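Local structure of DUF5037 domain-containing protein (Ruminococcus gnavus, 4GL6) at residues A[7-12]-A[58-63]; A[12-15]-A[21-24]; A[52-57]-A[76-81]. The protein is of unknown function, belonging to the DUF5037 family and folding into two beta sheets, one antiparallel and one mixed, with helices packed around them. One frame throughout, in Å; residues are numbered along the deposited sequence.

Contact 1 (A[7-12]-A[58-63])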
ATOM      1  N   SER A   7     -11.082 -16.604 -11.417  1.00 60.90           N
ATOM      2  CA  SER A   7     -11.493 -15.679 -10.356  1.00 62.79           C
ATOM      3  C   SER A   7     -12.226 -16.395  -9.233  1.00 65.43           C
ATOM      4  O   SER A   7     -11.949 -16.140  -8.059  1.00 67.59           O
ATOM      5  CB  SER A   7     -12.371 -14.558 -10.913  1.00 62.85           C
ATOM      6  OG  SER A   7     -11.683 -13.862 -11.926  1.00 60.02           O
ATOM      7  N   ILE A   8     -13.129 -17.303  -9.608  1.00 68.18           N
ATOM      8  CA  ILE A   8     -13.923 -18.066  -8.642  1.00 69.75           C
ATOM      9  C   ILE A   8     -13.013 -18.993  -7.826  1.00 70.86           C
ATOM     10  O   ILE A   8     -13.242 -19.166  -6.623  1.00 73.28           O
ATOM     11  CB  ILE A   8     -15.101 -18.849  -9.313  1.00 74.66           C
ATOM     12  CG1 ILE A   8     -16.226 -17.898  -9.790  1.00 76.71           C
ATOM     13  CG2 ILE A   8     -15.706 -19.895  -8.371  1.00 72.23           C
ATOM     14  CD1 ILE A   8     -15.902 -16.955 -10.944  1.00 80.04           C
ATOM     15  N   LYS A   9     -11.988 -19.568  -8.466  1.00 68.50           N
ATOM     16  CA  LYS A   9     -11.036 -20.432  -7.758  1.00 67.24           C
ATOM     17  C   LYS A   9     -10.292 -19.641  -6.667  1.00 63.67           C
ATOM     18  O   LYS A   9     -10.186 -20.108  -5.530  1.00 70.41           O
ATOM     19  CB  LYS A   9     -10.040 -21.105  -8.721  1.00 67.54           C
ATOM     20  CG  LYS A   9     -10.622 -22.134  -9.694  1.00 70.24           C
ATOM     21  CD  LYS A   9      -9.509 -22.823 -10.484  1.00 69.87           C
ATOM     22  CE  LYS A   9     -10.038 -23.811 -11.515  1.00 71.34           C
ATOM     23  NZ  LYS A   9      -8.950 -24.515 -12.250  1.00 69.69           N
ATOM     24  N   ILE A  10      -9.833 -18.439  -7.016  1.00 57.03           N
ATOM     25  CA  ILE A  10      -9.100 -17.562  -6.092  1.00 53.85           C
ATOM     26  C   ILE A  10     -10.011 -17.074  -4.972  1.00 55.69           C
ATOM     27  O   ILE A  10      -9.621 -17.122  -3.801  1.00 55.85           O
ATOM     28  CB  ILE A  10      -8.452 -16.348  -6.812  1.00 51.18           C
ATOM     29  CG1 ILE A  10      -7.375 -16.833  -7.793  1.00 49.71           C
ATOM     30  CG2 ILE A  10      -7.794 -15.392  -5.808  1.00 46.88           C
ATOM     31  CD1 ILE A  10      -6.880 -15.794  -8.762  1.00 46.56           C
ATOM     32  N   GLU A  11     -11.206 -16.603  -5.332  1.00 58.33           N
ATOM     33  CA  GLU A  11     -12.217 -16.161  -4.347  1.00 59.13           C
ATOM     34  C   GLU A  11     -12.558 -17.295  -3.352  1.00 62.09           C
ATOM     35  O   GLU A  11     -12.623 -17.056  -2.135  1.00 63.86           O
ATOM     36  CB  GLU A  11     -13.494 -15.643  -5.044  1.00 60.76           C
ATOM     37  CG  GLU A  11     -13.348 -14.284  -5.742  1.00 63.44           C
ATOM     38  CD  GLU A  11     -14.534 -13.886  -6.632  1.00 67.98           C
ATOM     39  OE1 GLU A  11     -15.552 -14.614  -6.706  1.00 73.66           O
ATOM     40  OE2 GLU A  11     -14.462 -12.812  -7.272  1.00 68.98           O
ATOM     41  N   THR A  12     -12.746 -18.513  -3.870  1.00 61.89           N
ATOM     42  CA  THR A  12     -13.074 -19.675  -3.029  1.00 64.25           C
ATOM     43  C   THR A  12     -11.939 -20.013  -2.066  1.00 62.63           C
ATOM     44  O   THR A  12     -12.191 -20.292  -0.893  1.00 63.27           O
ATOM     45  CB  THR A  12     -13.426 -20.914  -3.873  1.00 67.01           C
ATOM     46  OG1 THR A  12     -14.531 -20.588  -4.713  1.00 69.91           O
ATOM     47  CG2 THR A  12     -13.803 -22.122  -2.994  1.00 66.59           C
ATOM     48  N   TYR A  58      -0.718 -16.546  -8.092  1.00 48.02           N
ATOM     49  CA  TYR A  58      -1.261 -17.926  -8.195  1.00 47.85           C
ATOM     50  C   TYR A  58      -0.787 -18.659  -9.463  1.00 50.18           C
ATOM     51  O   TYR A  58      -0.275 -18.044 -10.390  1.00 45.48           O
ATOM     52  CB  TYR A  58      -2.818 -17.910  -8.181  1.00 46.82           C
ATOM     53  CG  TYR A  58      -3.433 -17.257  -6.957  1.00 45.21           C
ATOM     54  CD1 TYR A  58      -3.613 -15.878  -6.892  1.00 44.81           C
ATOM     55  CD2 TYR A  58      -3.818 -18.016  -5.839  1.00 47.46           C
ATOM     56  CE1 TYR A  58      -4.154 -15.264  -5.750  1.00 47.09           C
ATOM     57  CE2 TYR A  58      -4.363 -17.416  -4.687  1.00 45.84           C
ATOM     58  CZ  TYR A  58      -4.534 -16.044  -4.641  1.00 46.18           C
ATOM     59  OH  TYR A  58      -5.058 -15.424  -3.528  1.00 48.20           O
ATOM     60  N   PHE A  59      -0.936 -19.986  -9.457  1.00 55.36           N
ATOM     61  CA  PHE A  59      -0.646 -20.860 -10.612  1.00 59.43           C
ATOM     62  C   PHE A  59      -1.874 -21.751 -10.793  1.00 57.35           C
ATOM     63  O   PHE A  59      -2.372 -22.301  -9.809  1.00 54.99           O
ATOM     64  CB  PHE A  59       0.627 -21.686 -10.384  1.00 64.52           C
ATOM     65  CG  PHE A  59       0.891 -22.724 -11.446  1.00 74.32           C
ATOM     66  CD1 PHE A  59       1.505 -22.375 -12.652  1.00 76.17           C
ATOM     67  CD2 PHE A  59       0.551 -24.077 -11.231  1.00 82.44           C
ATOM     68  CE1 PHE A  59       1.754 -23.352 -13.623  1.00 76.84           C
ATOM     69  CE2 PHE A  59       0.806 -25.052 -12.201  1.00 80.30           C
ATOM     70  CZ  PHE A  59       1.409 -24.685 -13.396  1.00 77.13           C
ATOM     71  N   ASN A  60      -2.356 -21.854 -12.033  1.00 56.20           N
ATOM     72  CA  ASN A  60      -3.543 -22.636 -12.370  1.00 59.60           C
ATOM     73  C   ASN A  60      -3.114 -23.803 -13.255  1.00 63.92           C
ATOM     74  O   ASN A  60      -2.741 -23.564 -14.401  1.00 60.27           O
ATOM     75  CB  ASN A  60      -4.568 -21.760 -13.091  1.00 59.00           C
ATOM     76  CG  ASN A  60      -5.857 -22.490 -13.387  1.00 59.34           C
ATOM     77  OD1 ASN A  60      -6.521 -22.995 -12.487  1.00 63.65           O
ATOM     78  ND2 ASN A  60      -6.228 -22.526 -14.646  1.00 58.91           N
ATOM     79  N   PRO A  61      -3.167 -25.065 -12.736  1.00 70.00           N
ATOM     80  CA  PRO A  61      -2.704 -26.213 -13.544  1.00 73.31           C
ATOM     81  C   PRO A  61      -3.467 -26.460 -14.857  1.00 80.07           C
ATOM     82  O   PRO A  61      -4.628 -26.064 -14.976  1.00 77.55           O
ATOM     83  CB  PRO A  61      -2.849 -27.402 -12.587  1.00 74.77           C
ATOM     84  CG  PRO A  61      -2.822 -26.797 -11.228  1.00 71.90           C
ATOM     85  CD  PRO A  61      -3.532 -25.494 -11.368  1.00 68.04           C
ATOM     86  N   GLU A  62      -2.804 -27.148 -15.794  1.00 91.25           N
ATOM     87  CA  GLU A  62      -3.318 -27.411 -17.157  1.00 99.52           C
ATOM     88  C   GLU A  62      -4.678 -28.149 -17.235  1.00100.68           C
ATOM     89  O   GLU A  62      -5.658 -27.549 -17.665  1.00 96.07           O
ATOM     90  CB  GLU A  62      -2.247 -28.149 -18.015  1.00111.01           C
ATOM     91  CG  GLU A  62      -2.318 -27.836 -19.503  1.00119.08           C
ATOM     92  CD  GLU A  62      -2.037 -26.360 -19.791  1.00118.86           C
ATOM     93  OE1 GLU A  62      -1.025 -25.819 -19.299  1.00112.02           O
ATOM     94  OE2 GLU A  62      -2.846 -25.723 -20.492  1.00118.39           O
ATOM     95  N   GLU A  63      -4.722 -29.412 -16.794  1.00108.49           N
ATOM     96  CA  GLU A  63      -5.935 -30.305 -16.832  1.00115.39           C
ATOM     97  C   GLU A  63      -7.212 -29.704 -16.147  1.00106.67           C
ATOM     98  O   GLU A  63      -7.084 -28.793 -15.320  1.00 92.72           O
ATOM     99  CB  GLU A  63      -5.577 -31.735 -16.319  1.00126.20           C
ATOM    100  CG  GLU A  63      -5.549 -31.938 -14.804  1.00133.61           C
ATOM    101  CD  GLU A  63      -4.620 -30.981 -14.067  1.00129.83           C
ATOM    102  OE1 GLU A  63      -3.583 -30.566 -14.632  1.00128.25           O
ATOM    103  OE2 GLU A  63      -4.921 -30.635 -12.912  1.00130.63           O
TER

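Contact 2 (A[12-15]-A[21-24])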
ATOM      1  N   THR A  12     -12.746 -18.513  -3.870  1.00 61.89           N
ATOM      2  CA  THR A  12     -13.074 -19.675  -3.029  1.00 64.25           C
ATOM      3  C   THR A  12     -11.939 -20.013  -2.066  1.00 62.63           C
ATOM      4  O   THR A  12     -12.191 -20.292  -0.893  1.00 63.27           O
ATOM      5  CB  THR A  12     -13.426 -20.914  -3.873  1.00 67.01           C
ATOM      6  OG1 THR A  12     -14.531 -20.588  -4.713  1.00 69.91           O
ATOM      7  CG2 THR A  12     -13.803 -22.122  -2.994  1.00 66.59           C
ATOM      8  N   TYR A  13     -10.703 -19.964  -2.559  1.00 59.41           N
ATOM      9  CA  TYR A  13      -9.538 -20.220  -1.713  1.00 58.45           C
ATOM     10  C   TYR A  13      -9.436 -19.210  -0.552  1.00 57.42           C
ATOM     11  O   TYR A  13      -9.324 -19.614   0.602  1.00 61.67           O
ATOM     12  CB  TYR A  13      -8.225 -20.253  -2.527  1.00 56.73           C
ATOM     13  CG  TYR A  13      -7.023 -19.989  -1.652  1.00 55.59           C
ATOM     14  CD1 TYR A  13      -6.526 -20.973  -0.797  1.00 56.94           C
ATOM     15  CD2 TYR A  13      -6.431 -18.723  -1.616  1.00 52.41           C
ATOM     16  CE1 TYR A  13      -5.443 -20.710   0.043  1.00 56.16           C
ATOM     17  CE2 TYR A  13      -5.364 -18.453  -0.775  1.00 52.03           C
ATOM     18  CZ  TYR A  13      -4.870 -19.443   0.056  1.00 52.43           C
ATOM     19  OH  TYR A  13      -3.792 -19.163   0.858  1.00 49.44           O
ATOM     20  N   LEU A  14      -9.454 -17.917  -0.880  1.00 55.10           N
ATOM     21  CA  LEU A  14      -9.336 -16.835   0.111  1.00 54.73           C
ATOM     22  C   LEU A  14     -10.400 -16.911   1.208  1.00 60.52           C
ATOM     23  O   LEU A  14     -10.073 -16.764   2.402  1.00 62.04           O
ATOM     24  CB  LEU A  14      -9.339 -15.455  -0.568  1.00 52.65           C
ATOM     25  CG  LEU A  14      -8.085 -15.097  -1.376  1.00 48.87           C
ATOM     26  CD1 LEU A  14      -8.235 -13.824  -2.191  1.00 45.88           C
ATOM     27  CD2 LEU A  14      -6.896 -14.927  -0.445  1.00 48.57           C
ATOM     28  N   GLN A  15     -11.646 -17.191   0.807  1.00 66.00           N
ATOM     29  CA  GLN A  15     -12.747 -17.344   1.759  1.00 70.94           C
ATOM     30  C   GLN A  15     -12.528 -18.549   2.674  1.00 74.30           C
ATOM     31  O   GLN A  15     -12.673 -18.422   3.890  1.00 75.46           O
ATOM     32  CB  GLN A  15     -14.105 -17.420   1.052  1.00 77.55           C
ATOM     33  CG  GLN A  15     -15.285 -17.665   1.996  1.00 85.91           C
ATOM     34  CD  GLN A  15     -16.630 -17.362   1.377  1.00 93.88           C
ATOM     35  OE1 GLN A  15     -16.787 -17.365   0.156  1.00101.91           O
ATOM     36  NE2 GLN A  15     -17.621 -17.119   2.225  1.00100.86           N
ATOM     37  N   GLU A  21     -15.409 -12.994   3.038  1.00 75.02           N
ATOM     38  CA  GLU A  21     -15.586 -13.169   1.592  1.00 76.38           C
ATOM     39  C   GLU A  21     -14.786 -12.079   0.866  1.00 72.38           C
ATOM     40  O   GLU A  21     -14.582 -10.970   1.391  1.00 65.25           O
ATOM     41  CB  GLU A  21     -17.050 -13.264   1.142  1.00 80.14           C
ATOM     42  CG  GLU A  21     -18.006 -12.197   1.640  1.00 85.45           C
ATOM     43  CD  GLU A  21     -19.439 -12.412   1.156  1.00 95.39           C
ATOM     44  OE1 GLU A  21     -19.680 -13.263   0.278  1.00 99.38           O
ATOM     45  OE2 GLU A  21     -20.347 -11.722   1.659  1.00100.49           O
ATOM     46  N   PHE A  22     -14.315 -12.446  -0.326  1.00 67.87           N
ATOM     47  CA  PHE A  22     -13.440 -11.629  -1.151  1.00 63.00           C
ATOM     48  C   PHE A  22     -13.946 -11.571  -2.581  1.00 63.50           C
ATOM     49  O   PHE A  22     -14.794 -12.364  -2.981  1.00 66.98           O
ATOM     50  CB  PHE A  22     -12.034 -12.247  -1.211  1.00 60.47           C
ATOM     51  CG  PHE A  22     -11.329 -12.341   0.116  1.00 59.98           C
ATOM     52  CD1 PHE A  22     -11.668 -13.339   1.042  1.00 63.01           C
ATOM     53  CD2 PHE A  22     -10.274 -11.471   0.426  1.00 56.52           C
ATOM     54  CE1 PHE A  22     -11.009 -13.434   2.271  1.00 63.82           C
ATOM     55  CE2 PHE A  22      -9.609 -11.565   1.645  1.00 59.08           C
ATOM     56  CZ  PHE A  22      -9.978 -12.545   2.575  1.00 61.43           C
ATOM     57  N   GLU A  23     -13.393 -10.621  -3.334  1.00 63.53           N
ATOM     58  CA  GLU A  23     -13.699 -10.426  -4.746  1.00 63.84           C
ATOM     59  C   GLU A  23     -12.368 -10.198  -5.470  1.00 59.79           C
ATOM     60  O   GLU A  23     -11.511  -9.471  -4.975  1.00 56.51           O
ATOM     61  CB  GLU A  23     -14.648  -9.223  -4.926  1.00 71.36           C
ATOM     62  CG  GLU A  23     -15.144  -8.989  -6.357  1.00 79.93           C
ATOM     63  CD  GLU A  23     -16.125  -7.823  -6.506  1.00 91.52           C
ATOM     64  OE1 GLU A  23     -16.445  -7.134  -5.511  1.00101.06           O
ATOM     65  OE2 GLU A  23     -16.585  -7.586  -7.643  1.00 93.30           O
ATOM     66  N   VAL A  24     -12.184 -10.867  -6.603  1.00 60.09           N
ATOM     67  CA  VAL A  24     -11.034 -10.654  -7.471  1.00 53.10           C
ATOM     68  C   VAL A  24     -11.536  -9.593  -8.433  1.00 51.12           C
ATOM     69  O   VAL A  24     -12.417  -9.867  -9.230  1.00 52.37           O
ATOM     70  CB  VAL A  24     -10.605 -11.934  -8.229  1.00 53.62           C
ATOM     71  CG1 VAL A  24      -9.612 -11.593  -9.336  1.00 50.32           C
ATOM     72  CG2 VAL A  24     -10.011 -12.958  -7.261  1.00 51.01           C
TER

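Contact 3 (A[52-57]-A[76-81])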
ATOM      1  N   HIS A  52      -9.574  -0.835  -0.701  1.00 52.95           N
ATOM      2  CA  HIS A  52      -8.107  -1.049  -0.706  1.00 45.85           C
ATOM      3  C   HIS A  52      -7.648  -2.385  -1.230  1.00 45.20           C
ATOM      4  O   HIS A  52      -7.491  -3.359  -0.454  1.00 46.92           O
ATOM      5  CB  HIS A  52      -7.572  -0.842   0.682  1.00 51.08           C
ATOM      6  CG  HIS A  52      -7.708   0.564   1.140  1.00 55.13           C
ATOM      7  ND1 HIS A  52      -6.800   1.507   0.823  1.00 57.06           N
ATOM      8  CD2 HIS A  52      -8.705   1.193   1.862  1.00 53.05           C
ATOM      9  CE1 HIS A  52      -7.180   2.666   1.346  1.00 54.97           C
ATOM     10  NE2 HIS A  52      -8.352   2.478   1.983  1.00 55.92           N
ATOM     11  N   PRO A  53      -7.389  -2.462  -2.543  1.00 43.28           N
ATOM     12  CA  PRO A  53      -7.018  -3.754  -3.118  1.00 44.33           C
ATOM     13  C   PRO A  53      -5.612  -4.234  -2.777  1.00 43.79           C
ATOM     14  O   PRO A  53      -4.774  -3.450  -2.351  1.00 42.07           O
ATOM     15  CB  PRO A  53      -7.153  -3.520  -4.623  1.00 45.01           C
ATOM     16  CG  PRO A  53      -6.937  -2.067  -4.799  1.00 46.30           C
ATOM     17  CD  PRO A  53      -7.396  -1.389  -3.558  1.00 45.42           C
ATOM     18  N   PHE A  54      -5.397  -5.538  -2.944  1.00 46.86           N
ATOM     19  CA  PHE A  54      -4.092  -6.175  -2.731  1.00 48.15           C
ATOM     20  C   PHE A  54      -3.825  -7.226  -3.794  1.00 50.13           C
ATOM     21  O   PHE A  54      -4.771  -7.828  -4.306  1.00 55.41           O
ATOM     22  CB  PHE A  54      -3.987  -6.786  -1.348  1.00 48.14           C
ATOM     23  CG  PHE A  54      -4.942  -7.912  -1.082  1.00 47.66           C
ATOM     24  CD1 PHE A  54      -6.259  -7.651  -0.711  1.00 46.93           C
ATOM     25  CD2 PHE A  54      -4.508  -9.248  -1.147  1.00 49.02           C
ATOM     26  CE1 PHE A  54      -7.140  -8.697  -0.452  1.00 48.62           C
ATOM     27  CE2 PHE A  54      -5.377 -10.297  -0.876  1.00 47.85           C
ATOM     28  CZ  PHE A  54      -6.697 -10.022  -0.526  1.00 50.24           C
ATOM     29  N   GLU A  55      -2.544  -7.427  -4.117  1.00 51.55           N
ATOM     30  CA  GLU A  55      -2.142  -8.369  -5.160  1.00 50.62           C
ATOM     31  C   GLU A  55      -1.762  -9.713  -4.554  1.00 49.49           C
ATOM     32  O   GLU A  55      -1.231  -9.782  -3.457  1.00 56.39           O
ATOM     33  CB  GLU A  55      -1.005  -7.808  -6.018  1.00 52.63           C
ATOM     34  CG  GLU A  55      -0.848  -8.495  -7.363  1.00 52.85           C
ATOM     35  CD  GLU A  55       0.208  -7.839  -8.238  1.00 62.38           C
ATOM     36  OE1 GLU A  55       1.396  -7.899  -7.840  1.00 58.90           O
ATOM     37  OE2 GLU A  55      -0.144  -7.297  -9.337  1.00 61.30           O
ATOM     38  N   GLY A  56      -2.104 -10.773  -5.277  1.00 49.83           N
ATOM     39  CA  GLY A  56      -1.804 -12.158  -4.934  1.00 45.39           C
ATOM     40  C   GLY A  56      -1.243 -12.840  -6.176  1.00 45.08           C
ATOM     41  O   GLY A  56      -1.565 -12.468  -7.302  1.00 47.32           O
ATOM     42  N   SER A  57      -0.421 -13.854  -5.955  1.00 47.29           N
ATOM     43  CA  SER A  57       0.293 -14.560  -7.001  1.00 46.46           C
ATOM     44  C   SER A  57      -0.183 -16.033  -6.971  1.00 48.38           C
ATOM     45  O   SER A  57      -0.102 -16.669  -5.930  1.00 52.22           O
ATOM     46  CB  SER A  57       1.780 -14.396  -6.694  1.00 46.26           C
ATOM     47  OG  SER A  57       2.571 -14.718  -7.803  1.00 51.82           O
ATOM     48  N   GLY A  76      -1.472 -11.555   4.120  1.00 51.47           N
ATOM     49  CA  GLY A  76      -0.709 -11.144   5.319  1.00 56.08           C
ATOM     50  C   GLY A  76      -0.112  -9.761   5.096  1.00 51.15           C
ATOM     51  O   GLY A  76      -0.157  -8.876   5.961  1.00 55.53           O
ATOM     52  N   GLN A  77       0.414  -9.606   3.896  1.00 47.62           N
ATOM     53  CA  GLN A  77       0.941  -8.360   3.387  1.00 47.87           C
ATOM     54  C   GLN A  77      -0.112  -7.238   3.461  1.00 45.62           C
ATOM     55  O   GLN A  77       0.190  -6.128   3.893  1.00 46.88           O
ATOM     56  CB  GLN A  77       1.363  -8.608   1.931  1.00 50.06           C
ATOM     57  CG  GLN A  77       2.311  -7.618   1.335  1.00 50.18           C
ATOM     58  CD  GLN A  77       2.828  -8.096  -0.010  1.00 44.97           C
ATOM     59  OE1 GLN A  77       3.919  -8.681  -0.127  1.00 48.02           O
ATOM     60  NE2 GLN A  77       2.001  -7.926  -1.020  1.00 37.59           N
ATOM     61  N   ARG A  78      -1.337  -7.538   3.031  1.00 49.35           N
ATOM     62  CA  ARG A  78      -2.451  -6.569   3.055  1.00 50.06           C
ATOM     63  C   ARG A  78      -2.807  -6.122   4.464  1.00 49.37           C
ATOM     64  O   ARG A  78      -3.062  -4.940   4.688  1.00 52.13           O
ATOM     65  CB  ARG A  78      -3.710  -7.123   2.353  1.00 51.70           C
ATOM     66  CG  ARG A  78      -5.002  -6.316   2.523  1.00 53.63           C
ATOM     67  CD  ARG A  78      -4.829  -4.878   2.045  1.00 54.01           C
ATOM     68  NE  ARG A  78      -5.690  -3.943   2.761  1.00 54.22           N
ATOM     69  CZ  ARG A  78      -5.507  -2.620   2.827  1.00 53.99           C
ATOM     70  NH1 ARG A  78      -4.473  -2.021   2.247  1.00 49.38           N
ATOM     71  NH2 ARG A  78      -6.359  -1.882   3.520  1.00 59.69           N
ATOM     72  N   LEU A  79      -2.850  -7.069   5.389  1.00 47.58           N
ATOM     73  CA  LEU A  79      -3.140  -6.758   6.781  1.00 50.36           C
ATOM     74  C   LEU A  79      -2.083  -5.816   7.370  1.00 51.36           C
ATOM     75  O   LEU A  79      -2.432  -4.939   8.174  1.00 56.55           O
ATOM     76  CB  LEU A  79      -3.238  -8.036   7.618  1.00 50.46           C
ATOM     77  CG  LEU A  79      -4.357  -9.022   7.271  1.00 50.96           C
ATOM     78  CD1 LEU A  79      -4.169 -10.309   8.083  1.00 49.81           C
ATOM     79  CD2 LEU A  79      -5.722  -8.405   7.502  1.00 49.85           C
ATOM     80  N   LEU A  80      -0.814  -5.984   6.971  1.00 48.88           N
ATOM     81  CA  LEU A  80       0.262  -5.087   7.417  1.00 47.11           C
ATOM     82  C   LEU A  80       0.047  -3.679   6.797  1.00 47.74           C
ATOM     83  O   LEU A  80       0.154  -2.680   7.505  1.00 51.92           O
ATOM     84  CB  LEU A  80       1.660  -5.673   7.140  1.00 45.79           C
ATOM     85  CG  LEU A  80       2.171  -6.840   8.020  1.00 47.46           C
ATOM     86  CD1 LEU A  80       3.457  -7.434   7.457  1.00 42.12           C
ATOM     87  CD2 LEU A  80       2.419  -6.430   9.469  1.00 47.38           C
ATOM     88  N   ALA A  81      -0.297  -3.621   5.508  1.00 42.99           N
ATOM     89  CA  ALA A  81      -0.648  -2.358   4.825  1.00 43.60           C
ATOM     90  C   ALA A  81      -1.818  -1.659   5.497  1.00 46.12           C
ATOM     91  O   ALA A  81      -1.758  -0.455   5.702  1.00 49.40           O
ATOM     92  CB  ALA A  81      -0.972  -2.569   3.330  1.00 38.83           C
TER

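Contact 1 (A[7-12]-A[58-63])
Ile-10, on the helix 6-18, packs over one face of the Tyr-58 ring on strand 54-59, and this pair makes the larger part of the contact between the helix and the four-stranded antiparallel sheet. CG1 of Ile-10 stands almost over the ring centre, 3.9 Å from the centroid of Tyr-58 and 8° off the normal, a CH-pi contact. With CG1 anti to the carbonyl carbon (chi1 -65°), the other branch, CG2, is carried to the phenol end of the ring, 3.5 Å from Tyr-58 CZ, while CD1 of Ile-10 reaches back to Tyr-58 CD1 at 3.8 Å. Val-24 packs against the isoleucine as well, and Tyr-13 and Leu-14, one helix turn on, meet the tyrosine. Cut back to an alanine, Tyr-58 is likely to leave CG1 and CG2 of Ile-10 without the ring they rest on, opening a gap between helix and strand. The rest is polar. Lys-9 runs fully extended beyond CG and crosses the side chain of Asn-60 at about a right angle, placing NZ 2.9 Å from Asn-60 OD1. The ammonium comes in on a lone pair, in the plane of the amide, with a C=O...N angle of 137°. NZ also donates to the backbone carbonyl of Ser-66, whose OG bonds to Pro-61 O. Both named acceptors of the lysine are thus neutral carbonyl oxygens, so its charge is probably steadied by the dipoles of these two carbonyls: an oily seam bordered by a polar tie that joins the helix to the loop after the strand.

Contact 2 (A[12-15]-A[21-24])
Leu-14, in the last turns of helix 6-18, meets Phe-22 on strand 22-28, which follows after a short turn and begins an antiparallel beta meander whose strands follow one another in sequence order. The helix folds back against the start of that strand, with no hydrogen bond between the two segments. CB of Leu-14 sits over one face of the Phe-22 ring, displaced toward its rim, 3.8 Å from the centroid and 21° off the normal; its closest ring atom is Phe-22 CD1 at 3.5 Å. Phe-22 holds CG anti to the carbonyl carbon (chi1 -62°), which swings the ring in beneath the helix, and the two side chains cross at about a right angle, with CD1 of Leu-14 4.1 Å from Phe-22 CD2. At the solvent side, Gln-15 and Glu-21 lie side by side and point the same way, the amide and carboxylate planes 44° apart. They touch through the amide end and a methylene, Gln-15 NE2 to Glu-21 CB at 4.0 Å, so this is plain van der Waals contact. Farther out, Tyr-75 meets the Phe-22 ring edge-to-face, Ser-46 of the adjacent strand 40-46 and Phe-54 of strand 54-59 touch it, and Cys-44 packs on Leu-14. Backbone bonds between Glu-21 and Lys-47 fix the strand's start beside strand 40-46. The helix backbone joins in too: Leu-14 O lies 3.5 Å from Phe-22 CE1.

Contact 3 (A[52-57]-A[76-81])
Arg-78 packs against His-52 and Phe-54, joining the antiparallel meander to the long helix 75-95, the helix that leads on to the mixed sheet. Its CB rests against the root of Phe-54, 3.7 Å from Phe-54 CB. The chain leaves with CG anti to the backbone N (chi1 170°), and Arg-78 CG approaches the aromatic ring obliquely, 3.7 Å from Phe-54 CD1. A bend at the next torsion (chi2 57°) turns the arginine along the strand toward His-52, with CD 4.0 Å from the carbonyl oxygen His-52 O. NE follows, 3.7 Å from that same His-52 O, too far for a hydrogen bond. The guanidinium then spreads beneath the histidine's methylene: CZ is 3.5 Å from His-52 CB, which sits over one face of the group, offset toward its rim. The imidazole and guanidinium planes lie 6° apart. NH2 comes 3.3 Å from His-52 CB, and NH1 also borders that methylene. The polar tips are taken up from outside, NH2 by a salt bridge to Asp-49 and NH1 by one to Glu-85, which probably keep the flat group from turning. Tyr-75 and Tyr-100 meet the rings of Phe-54 and His-52 respectively. The preceding residue, Gln-77, accepts a hydrogen bond at OE1 from the backbone N of Ile-107, while its other amide atom, Gln-77 NE2, stops 4.5 Å from Glu-55 O.

Contacts 1 and 2 fasten the same helix, 6-18, to the same antiparallel sheet: Thr-12 belongs to both, and Glu-11 OE2 probably bonds to Val-24 N between them. Each sets an aliphatic side chain on an aromatic face, but only contact 1 adds a hydrogen bond across its segments. Contact 3 shares strand 54-59 with contact 1 and joins it to a different helix, 75-95, much nearer the centre of the chain; there the stem and the flat head of an arginine do the packing, and outside carboxylates hold its charge. All three are partly buried, with exposed residues touching only in contact 2. Phe-22 and Phe-54 touch, connecting contact 2 with contact 3.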